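Local structure of LAE5 (Uncultured bacterium, 5JD3) at residues V107-D115 with Y135-T146. The protein probably hydrolyses ester bonds as an esterase of the GDSL-like lipase/acylhydrolase family, with a serine-based catalytic centre likely. Residues are numbered along the deposited sequence; the frame is centred on the assembly and turned at random.
Sequences VAMMIGIND and YEKTLDELVART
Met109 CE lodges in the hollow between Leu139 and Val143, where a strand meets the helix laid over it, part of a beta-alpha-beta crossover in the parallel-sheet fold of GDSL hydrolases: strand 106-110 leads through helix 132-146 to its neighbour, strand 152-156. The antiparallel run of strand 107-110 and helix 135-146 is measured by 176° between their axes, and an axis separation of 11.2 Å leaves the gap to be filled by side chains. Met109 reaches out from the strand, CG anti to the backbone N, then bends at its last torsion, which turns CE into that hollow. There Met109 CE lies 3.6 Å from Leu139 CD1 and 4.0 Å from Val143 CG2, while SD passes the CD1 methyl of Leu142. Leu91 and Trp95 of helix 88-100 also pack on this methionine. Beside it, the Ile111 and Leu139 side chains run alongside each other, pointing opposite ways, with the CG2 branch of Ile111 against Leu139 CD1. At the strand's beginning the meeting is smaller, Val107 CG2 against Thr146 CG2 at 4.0 Å, with Thr146 OG1 turned back to the carbonyl of Leu142.

At the other end the Tyr135 ring fills the space over the turn into helix 113-121. Gly112, the N-cap residue, has no side chain and lets the ring come close, its bare CA 3.5 Å from Tyr135 CE1. The carboxylate of Asp115 stands at the ring edge, its plane 76° from the ring's, and OD1 also accepts a bond from the Val88 backbone N. The tyrosine ring, which meets Tyr176 as well, ends in a hydrogen bond: Tyr135 OH donates to Ile111 O at 2.6 Å, tilted 33° from the carbonyl plane.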
loop_
_atom_site.group_PDB
_atom_site.type_symbol
_atom_site.label_atom_id
_atom_site.label_comp_id
_atom_site.label_asym_id
_atom_site.label_seq_id
_atom_site.Cartn_x
_atom_site.Cartn_y
_atom_site.Cartn_z
ATOM N N VAL A 107 10.196 4.177 -2.979
ATOM C CA VAL A 107 9.473 3.571 -1.869
ATOM C C VAL A 107 7.970 3.737 -2.047
ATOM O O VAL A 107 7.470 4.855 -2.184
ATOM C CB VAL A 107 9.885 4.175 -0.512
ATOM C CG1 VAL A 107 8.950 3.696 0.588
ATOM C CG2 VAL A 107 11.323 3.818 -0.186
ATOM N N ALA A 108 7.255 2.619 -2.055
ATOM C CA ALA A 108 5.801 2.644 -2.085
ATOM C C ALA A 108 5.262 2.229 -0.723
ATOM O O ALA A 108 5.659 1.200 -0.177
ATOM C CB ALA A 108 5.267 1.734 -3.177
ATOM N N MET A 109 4.368 3.037 -0.167
ATOM C CA MET A 109 3.819 2.747 1.150
ATOM C C MET A 109 2.297 2.717 1.142
ATOM O O MET A 109 1.643 3.617 0.614
ATOM C CB MET A 109 4.316 3.769 2.174
ATOM C CG MET A 109 3.638 3.662 3.531
ATOM S SD MET A 109 4.491 4.599 4.811
ATOM C CE MET A 109 4.785 6.146 3.960
ATOM N N MET A 110 1.744 1.663 1.730
ATOM C CA MET A 110 0.306 1.541 1.893
ATOM C C MET A 110 -0.018 1.148 3.327
ATOM O O MET A 110 0.212 0.010 3.739
ATOM C CB MET A 110 -0.264 0.516 0.918
ATOM C CG MET A 110 -1.718 0.206 1.167
ATOM S SD MET A 110 -2.394 -0.974 -0.003
ATOM C CE MET A 110 -3.868 -1.441 0.882
ATOM N N ILE A 111 -0.549 2.098 4.089
ATOM C CA ILE A 111 -0.817 1.874 5.501
ATOM C C ILE A 111 -2.022 2.698 5.949
ATOM O O ILE A 111 -2.298 3.765 5.396
ATOM C CB ILE A 111 0.426 2.220 6.361
ATOM C CG1 ILE A 111 0.341 1.558 7.738
ATOM C CG2 ILE A 111 0.625 3.731 6.462
ATOM C CD1 ILE A 111 0.489 0.052 7.693
ATOM N N GLY A 112 -2.758 2.191 6.934
ATOM C CA GLY A 112 -3.917 2.897 7.444
ATOM C C GLY A 112 -5.117 2.011 7.718
ATOM O O GLY A 112 -5.960 2.347 8.549
ATOM N N ILE A 113 -5.197 0.882 7.020
ATOM C CA ILE A 113 -6.328 -0.031 7.168
ATOM C C ILE A 113 -6.459 -0.536 8.603
ATOM O O ILE A 113 -7.517 -0.401 9.218
ATOM C CB ILE A 113 -6.211 -1.235 6.213
ATOM C CG1 ILE A 113 -6.438 -0.789 4.768
ATOM C CG2 ILE A 113 -7.216 -2.315 6.586
ATOM C CD1 ILE A 113 -6.435 -1.926 3.770
ATOM N N ASN A 114 -5.383 -1.107 9.135
ATOM C CA ASN A 114 -5.386 -1.601 10.507
ATOM C C ASN A 114 -5.495 -0.465 11.516
ATOM O O ASN A 114 -6.055 -0.636 12.597
ATOM C CB ASN A 114 -4.129 -2.427 10.779
ATOM C CG ASN A 114 -4.108 -3.725 9.998
ATOM O OD1 ASN A 114 -5.134 -4.389 9.848
ATOM N ND2 ASN A 114 -2.937 -4.090 9.491
ATOM N N ASP A 115 -4.955 0.694 11.152
ATOM C CA ASP A 115 -5.061 1.889 11.982
ATOM C C ASP A 115 -6.524 2.258 12.197
ATOM O O ASP A 115 -6.918 2.686 13.283
ATOM C CB ASP A 115 -4.309 3.057 11.340
ATOM C CG ASP A 115 -2.868 2.715 11.016
ATOM O OD1 ASP A 115 -1.960 3.335 11.610
ATOM O OD2 ASP A 115 -2.643 1.823 10.172
ATOM N N TYR A 135 -1.675 9.342 13.247
ATOM C CA TYR A 135 -1.543 8.799 11.902
ATOM C C TYR A 135 -0.892 9.807 10.960
ATOM O O TYR A 135 0.048 9.474 10.244
ATOM C CB TYR A 135 -2.911 8.376 11.359
ATOM C CG TYR A 135 -2.869 7.798 9.961
ATOM C CD1 TYR A 135 -2.521 6.471 9.748
ATOM C CD2 TYR A 135 -3.187 8.578 8.856
ATOM C CE1 TYR A 135 -2.483 5.939 8.472
ATOM C CE2 TYR A 135 -3.153 8.053 7.576
ATOM C CZ TYR A 135 -2.801 6.733 7.391
ATOM O OH TYR A 135 -2.765 6.206 6.120
ATOM N N GLU A 136 -1.393 11.037 10.972
ATOM C CA GLU A 136 -0.845 12.093 10.128
ATOM C C GLU A 136 0.602 12.405 10.491
ATOM O O GLU A 136 1.481 12.391 9.632
ATOM C CB GLU A 136 -1.683 13.368 10.237
ATOM C CG GLU A 136 -1.050 14.571 9.554
ATOM C CD GLU A 136 -1.922 15.810 9.613
ATOM O OE1 GLU A 136 -2.711 15.942 10.572
ATOM O OE2 GLU A 136 -1.813 16.657 8.701
ATOM N N LYS A 137 0.832 12.683 11.771
ATOM C CA LYS A 137 2.150 13.059 12.268
ATOM C C LYS A 137 3.208 12.008 11.944
ATOM O O LYS A 137 4.307 12.339 11.502
ATOM C CB LYS A 137 2.096 13.294 13.780
ATOM C CG LYS A 137 3.363 13.893 14.370
ATOM C CD LYS A 137 3.133 15.330 14.811
ATOM C CE LYS A 137 4.302 15.854 15.631
ATOM N NZ LYS A 137 4.082 17.259 16.077
ATOM N N THR A 138 2.866 10.741 12.159
ATOM C CA THR A 138 3.796 9.644 11.911
ATOM C C THR A 138 4.028 9.432 10.417
ATOM O O THR A 138 5.164 9.253 9.978
ATOM C CB THR A 138 3.292 8.326 12.533
ATOM O OG1 THR A 138 2.966 8.540 13.912
ATOM C CG2 THR A 138 4.355 7.244 12.431
ATOM N N LEU A 139 2.947 9.455 9.643
ATOM C CA LEU A 139 3.024 9.260 8.198
ATOM C C LEU A 139 3.826 10.374 7.533
ATOM O O LEU A 139 4.658 10.119 6.663
ATOM C CB LEU A 139 1.621 9.193 7.593
ATOM C CG LEU A 139 1.497 8.876 6.102
ATOM C CD1 LEU A 139 1.965 7.461 5.818
ATOM C CD2 LEU A 139 0.063 9.073 5.639
ATOM N N ASP A 140 3.565 11.607 7.952
ATOM C CA ASP A 140 4.277 12.771 7.436
ATOM C C ASP A 140 5.757 12.706 7.793
ATOM O O ASP A 140 6.616 13.106 7.007
ATOM C CB ASP A 140 3.654 14.058 7.984
ATOM C CG ASP A 140 4.458 15.294 7.631
ATOM O OD1 ASP A 140 4.209 15.879 6.557
ATOM O OD2 ASP A 140 5.334 15.685 8.432
ATOM N N GLU A 141 6.077 12.239 8.984
ATOM C CA GLU A 141 7.455 12.102 9.427
ATOM C C GLU A 141 8.237 11.036 8.683
ATOM O O GLU A 141 9.368 11.231 8.351
ATOM C CB GLU A 141 7.557 11.975 10.940
ATOM C CG GLU A 141 8.843 11.390 11.513
ATOM C CD GLU A 141 10.131 12.246 11.390
ATOM O OE1 GLU A 141 10.097 13.462 11.041
ATOM O OE2 GLU A 141 11.228 11.704 11.649
ATOM N N LEU A 142 7.606 9.906 8.426
ATOM C CA LEU A 142 8.260 8.859 7.648
ATOM C C LEU A 142 8.585 9.352 6.244
ATOM O O LEU A 142 9.674 9.110 5.722
ATOM C CB LEU A 142 7.381 7.609 7.573
ATOM C CG LEU A 142 7.124 6.857 8.879
ATOM C CD1 LEU A 142 6.220 5.659 8.631
ATOM C CD2 LEU A 142 8.435 6.422 9.514
ATOM N N VAL A 143 7.628 10.047 5.639
ATOM C CA VAL A 143 7.799 10.589 4.298
ATOM C C VAL A 143 8.873 11.673 4.275
ATOM O O VAL A 143 9.713 11.704 3.375
ATOM C CB VAL A 143 6.474 11.160 3.757
ATOM C CG1 VAL A 143 6.721 12.024 2.536
ATOM C CG2 VAL A 143 5.501 10.031 3.438
ATOM N N ALA A 144 8.848 12.548 5.276
ATOM C CA ALA A 144 9.807 13.647 5.366
ATOM C C ALA A 144 11.248 13.147 5.434
ATOM O O ALA A 144 12.159 13.788 4.910
ATOM C CB ALA A 144 9.496 14.518 6.574
ATOM N N ARG A 145 11.450 12.002 6.078
ATOM C CA ARG A 145 12.784 11.423 6.205
ATOM C C ARG A 145 13.184 10.616 4.973
ATOM O O ARG A 145 14.369 10.397 4.726
ATOM C CB ARG A 145 12.869 10.527 7.444
ATOM C CG ARG A 145 12.854 11.266 8.770
ATOM C CD ARG A 145 13.876 10.669 9.730
ATOM N NE ARG A 145 13.768 9.215 9.816
ATOM C CZ ARG A 145 13.141 8.566 10.792
ATOM N NH1 ARG A 145 12.565 9.241 11.777
ATOM N NH2 ARG A 145 13.096 7.241 10.787
ATOM N N THR A 146 12.193 10.177 4.202
ATOM C CA THR A 146 12.436 9.260 3.093
ATOM C C THR A 146 12.446 9.967 1.736
ATOM O O THR A 146 13.159 9.559 0.821
ATOM C CB THR A 146 11.379 8.135 3.068
ATOM O OG1 THR A 146 11.321 7.506 4.354
ATOM C CG2 THR A 146 11.720 7.089 2.018
#